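Local coordinates for protein lantibiotic dehydratase (Microbispora corallina, PDB 5EHK) that probably dehydrates serine and threonine residues of the NAI-107 precursor peptide in a tRNA-dependent manner during lantibiotic biosynthesis, at residues 997-1007 / 1095-1106. Residues are numbered along the deposited sequence; the frame is centred on the assembly and turned at random.
Sequences MSSTGGRRELP and SVLGLARGAVQD
The side chains of Arg-1003 and Gln-1105 run antiparallel past one another, their flat ends turned 46° apart and joined by a bent hydrogen bond from NH1 to OE1 (2.8 Å, 136° at the hydrogen). Arg-1003 NH2 makes a salt bridge to Asp-1106, its N-H directed at the syn lone pair of OD1, while Leu-1006 CD2 rests over one guanidinium face, toward its rim. At the far end of the amide, Gln-1105 NE2 donates to Ser-998 OG at 2.7 Å; Gln-1105 thus bridges the start of the loop and its middle. The Ser-998 hydroxyl also bonds Ala-994 O.

The guanidinium of Arg-1101 has Gly-1001 CA of the loop over one face and Gly-1098 CA of its own helix over the opposite face, both toward the rim. Thr-1000 CG2 and Leu-1006 CD1 border its edge; a bend at chi3 (62°) brings the group against Gly-1001.

Among apolar contacts, Met-997, folded at chi2 and chi3, is a knob among Leu-1097, Ala-1100, Arg-1101 and Val-1104, its CE 3.7 Å from Ala-1100 CB. Pro-1007 lays CD on Gly-1098 CA (3.6 Å) and CG against Leu-1099 CD1.

The result is an irregular connection between helices 992-997 and 1008-1011, packed along helix 1090-1109 within the largely helical C-terminal part of the lantibiotic dehydratase.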
loop_
_atom_site.group_PDB
_atom_site.type_symbol
_atom_site.label_atom_id
_atom_site.label_comp_id
_atom_site.label_asym_id
_atom_site.label_seq_id
_atom_site.Cartn_x
_atom_site.Cartn_y
_atom_site.Cartn_z
ATOM N N MET A 997 32.245 -16.104 -13.807
ATOM C CA MET A 997 31.289 -16.618 -12.837
ATOM C C MET A 997 31.635 -16.186 -11.406
ATOM O O MET A 997 30.784 -16.224 -10.524
ATOM C CB MET A 997 31.181 -18.146 -12.912
ATOM C CG MET A 997 30.547 -18.673 -14.186
ATOM S SD MET A 997 28.973 -17.890 -14.600
ATOM C CE MET A 997 27.973 -18.217 -13.148
ATOM N N SER A 998 32.869 -15.754 -11.166
ATOM C CA SER A 998 33.242 -15.361 -9.811
ATOM C C SER A 998 32.741 -13.966 -9.455
ATOM O O SER A 998 32.619 -13.630 -8.266
ATOM C CB SER A 998 34.748 -15.499 -9.558
ATOM O OG SER A 998 35.163 -16.850 -9.671
ATOM N N SER A 999 32.468 -13.156 -10.479
ATOM C CA SER A 999 32.028 -11.772 -10.270
ATOM C C SER A 999 30.529 -11.750 -9.972
ATOM O O SER A 999 29.914 -10.695 -9.784
ATOM C CB SER A 999 32.291 -10.932 -11.513
ATOM O OG SER A 999 31.623 -11.499 -12.621
ATOM N N THR A 1000 29.963 -12.944 -9.917
ATOM C CA THR A 1000 28.533 -13.137 -9.904
ATOM C C THR A 1000 27.957 -13.418 -8.507
ATOM O O THR A 1000 26.740 -13.411 -8.318
ATOM C CB THR A 1000 28.186 -14.237 -10.911
ATOM O OG1 THR A 1000 27.159 -13.780 -11.795
ATOM C CG2 THR A 1000 27.790 -15.538 -10.223
ATOM N N GLY A 1001 28.824 -13.660 -7.526
ATOM C CA GLY A 1001 28.363 -13.891 -6.167
ATOM C C GLY A 1001 29.431 -14.163 -5.116
ATOM O O GLY A 1001 30.575 -14.498 -5.431
ATOM N N GLY A 1002 29.043 -13.987 -3.853
ATOM C CA GLY A 1002 29.892 -14.299 -2.719
ATOM C C GLY A 1002 29.925 -15.803 -2.584
ATOM O O GLY A 1002 28.946 -16.468 -2.916
ATOM N N ARG A 1003 31.042 -16.345 -2.111
ATOM C CA ARG A 1003 31.178 -17.792 -1.994
ATOM C C ARG A 1003 30.116 -18.406 -1.085
ATOM O O ARG A 1003 29.669 -19.529 -1.313
ATOM C CB ARG A 1003 32.588 -18.163 -1.516
ATOM C CG ARG A 1003 32.830 -19.662 -1.364
ATOM C CD ARG A 1003 32.864 -20.377 -2.707
ATOM N NE ARG A 1003 33.147 -21.804 -2.577
ATOM C CZ ARG A 1003 33.216 -22.646 -3.607
ATOM N NH1 ARG A 1003 33.007 -22.198 -4.840
ATOM N NH2 ARG A 1003 33.495 -23.931 -3.410
ATOM N N ARG A 1004 29.682 -17.644 -0.088
ATOM C CA ARG A 1004 28.693 -18.107 0.884
ATOM C C ARG A 1004 27.274 -18.114 0.322
ATOM O O ARG A 1004 26.401 -18.816 0.838
ATOM C CB ARG A 1004 28.754 -17.272 2.162
ATOM C CG ARG A 1004 28.406 -15.810 1.974
ATOM C CD ARG A 1004 28.624 -15.072 3.268
ATOM N NE ARG A 1004 29.997 -15.261 3.729
ATOM C CZ ARG A 1004 31.021 -14.480 3.403
ATOM N NH1 ARG A 1004 30.832 -13.423 2.617
ATOM N NH2 ARG A 1004 32.233 -14.752 3.877
ATOM N N GLU A 1005 27.050 -17.329 -0.733
ATOM C CA GLU A 1005 25.722 -17.194 -1.331
ATOM C C GLU A 1005 25.397 -18.381 -2.242
ATOM O O GLU A 1005 24.383 -18.363 -2.944
ATOM C CB GLU A 1005 25.660 -15.922 -2.186
ATOM C CG GLU A 1005 25.877 -14.603 -1.458
ATOM C CD GLU A 1005 25.750 -13.394 -2.395
ATOM O OE1 GLU A 1005 25.651 -13.590 -3.631
ATOM O OE2 GLU A 1005 25.737 -12.245 -1.894
ATOM N N LEU A 1006 26.256 -19.399 -2.241
ATOM C CA LEU A 1006 25.989 -20.627 -2.984
ATOM C C LEU A 1006 24.677 -21.230 -2.543
ATOM O O LEU A 1006 24.384 -21.279 -1.361
ATOM C CB LEU A 1006 27.105 -21.650 -2.803
ATOM C CG LEU A 1006 28.187 -21.727 -3.877
ATOM C CD1 LEU A 1006 28.608 -20.339 -4.344
ATOM C CD2 LEU A 1006 29.378 -22.503 -3.347
ATOM N N PRO A 1007 23.886 -21.713 -3.496
ATOM C CA PRO A 1007 22.558 -22.195 -3.116
ATOM C C PRO A 1007 22.644 -23.539 -2.426
ATOM O O PRO A 1007 23.577 -24.291 -2.681
ATOM C CB PRO A 1007 21.849 -22.337 -4.461
ATOM C CG PRO A 1007 22.964 -22.627 -5.438
ATOM C CD PRO A 1007 24.150 -21.843 -4.942
ATOM N N SER A 1095 20.197 -18.427 -7.449
ATOM C CA SER A 1095 20.434 -19.855 -7.283
ATOM C C SER A 1095 21.103 -20.416 -8.526
ATOM O O SER A 1095 22.217 -20.942 -8.455
ATOM C CB SER A 1095 19.140 -20.609 -7.009
ATOM O OG SER A 1095 18.477 -20.051 -5.886
ATOM N N VAL A 1096 20.442 -20.255 -9.672
ATOM C CA VAL A 1096 20.928 -20.839 -10.911
ATOM C C VAL A 1096 22.333 -20.343 -11.222
ATOM O O VAL A 1096 23.167 -21.124 -11.699
ATOM C CB VAL A 1096 19.986 -20.556 -12.105
ATOM C CG1 VAL A 1096 20.529 -21.203 -13.370
ATOM C CG2 VAL A 1096 18.602 -21.098 -11.819
ATOM N N LEU A 1097 22.622 -19.073 -10.932
ATOM C CA LEU A 1097 23.983 -18.591 -11.177
ATOM C C LEU A 1097 24.955 -19.184 -10.169
ATOM O O LEU A 1097 26.111 -19.441 -10.493
ATOM C CB LEU A 1097 24.088 -17.062 -11.218
ATOM C CG LEU A 1097 23.688 -16.342 -12.518
ATOM C CD1 LEU A 1097 23.981 -14.857 -12.412
ATOM C CD2 LEU A 1097 24.359 -16.912 -13.739
ATOM N N GLY A 1098 24.475 -19.393 -8.947
ATOM C CA GLY A 1098 25.262 -20.022 -7.903
ATOM C C GLY A 1098 25.753 -21.390 -8.329
ATOM O O GLY A 1098 26.955 -21.653 -8.306
ATOM N N LEU A 1099 24.813 -22.257 -8.702
ATOM C CA LEU A 1099 25.124 -23.590 -9.202
ATOM C C LEU A 1099 26.302 -23.572 -10.155
ATOM O O LEU A 1099 27.239 -24.349 -10.012
ATOM C CB LEU A 1099 23.921 -24.225 -9.907
ATOM C CG LEU A 1099 22.812 -24.956 -9.146
ATOM C CD1 LEU A 1099 21.788 -24.026 -8.534
ATOM C CD2 LEU A 1099 22.133 -25.904 -10.103
ATOM N N ALA A 1100 26.250 -22.684 -11.134
ATOM C CA ALA A 1100 27.291 -22.620 -12.133
ATOM C C ALA A 1100 28.564 -22.068 -11.515
ATOM O O ALA A 1100 29.662 -22.540 -11.819
ATOM C CB ALA A 1100 26.841 -21.756 -13.296
ATOM N N ARG A 1101 28.405 -21.070 -10.643
ATOM C CA ARG A 1101 29.540 -20.428 -9.977
ATOM C C ARG A 1101 30.334 -21.419 -9.138
ATOM O O ARG A 1101 31.554 -21.533 -9.292
ATOM C CB ARG A 1101 29.089 -19.232 -9.150
ATOM C CG ARG A 1101 30.217 -18.481 -8.492
ATOM C CD ARG A 1101 29.689 -17.290 -7.689
ATOM N NE ARG A 1101 28.804 -17.641 -6.576
ATOM C CZ ARG A 1101 27.524 -17.285 -6.481
ATOM N NH1 ARG A 1101 26.946 -16.582 -7.438
ATOM N NH2 ARG A 1101 26.817 -17.637 -5.417
ATOM N N GLY A 1102 29.632 -22.122 -8.248
ATOM C CA GLY A 1102 30.228 -23.189 -7.464
ATOM C C GLY A 1102 30.945 -24.207 -8.342
ATOM O O GLY A 1102 32.146 -24.417 -8.184
ATOM N N ALA A 1103 30.219 -24.804 -9.290
ATOM C CA ALA A 1103 30.757 -25.858 -10.170
ATOM C C ALA A 1103 32.077 -25.503 -10.870
ATOM O O ALA A 1103 33.022 -26.296 -10.862
ATOM C CB ALA A 1103 29.711 -26.299 -11.201
ATOM N N VAL A 1104 32.129 -24.338 -11.507
ATOM C CA VAL A 1104 33.327 -23.971 -12.242
ATOM C C VAL A 1104 34.449 -23.524 -11.303
ATOM O O VAL A 1104 35.618 -23.647 -11.641
ATOM C CB VAL A 1104 33.064 -22.919 -13.335
ATOM C CG1 VAL A 1104 31.968 -23.407 -14.275
ATOM C CG2 VAL A 1104 32.735 -21.577 -12.719
ATOM N N GLN A 1105 34.097 -22.996 -10.136
ATOM C CA GLN A 1105 35.109 -22.664 -9.137
ATOM C C GLN A 1105 35.760 -23.922 -8.559
ATOM O O GLN A 1105 36.984 -24.001 -8.450
ATOM C CB GLN A 1105 34.545 -21.760 -8.034
ATOM C CG GLN A 1105 34.572 -20.272 -8.391
ATOM C CD GLN A 1105 33.918 -19.387 -7.339
ATOM O OE1 GLN A 1105 33.193 -19.866 -6.459
ATOM N NE2 GLN A 1105 34.179 -18.084 -7.425
ATOM N N ASP A 1106 34.934 -24.893 -8.177
ATOM C CA ASP A 1106 35.432 -26.160 -7.647
ATOM C C ASP A 1106 36.239 -26.949 -8.675
ATOM O O ASP A 1106 37.241 -27.567 -8.328
ATOM C CB ASP A 1106 34.292 -27.040 -7.126
ATOM C CG ASP A 1106 33.630 -26.471 -5.888
ATOM O OD1 ASP A 1106 34.096 -25.423 -5.379
ATOM O OD2 ASP A 1106 32.639 -27.082 -5.423
#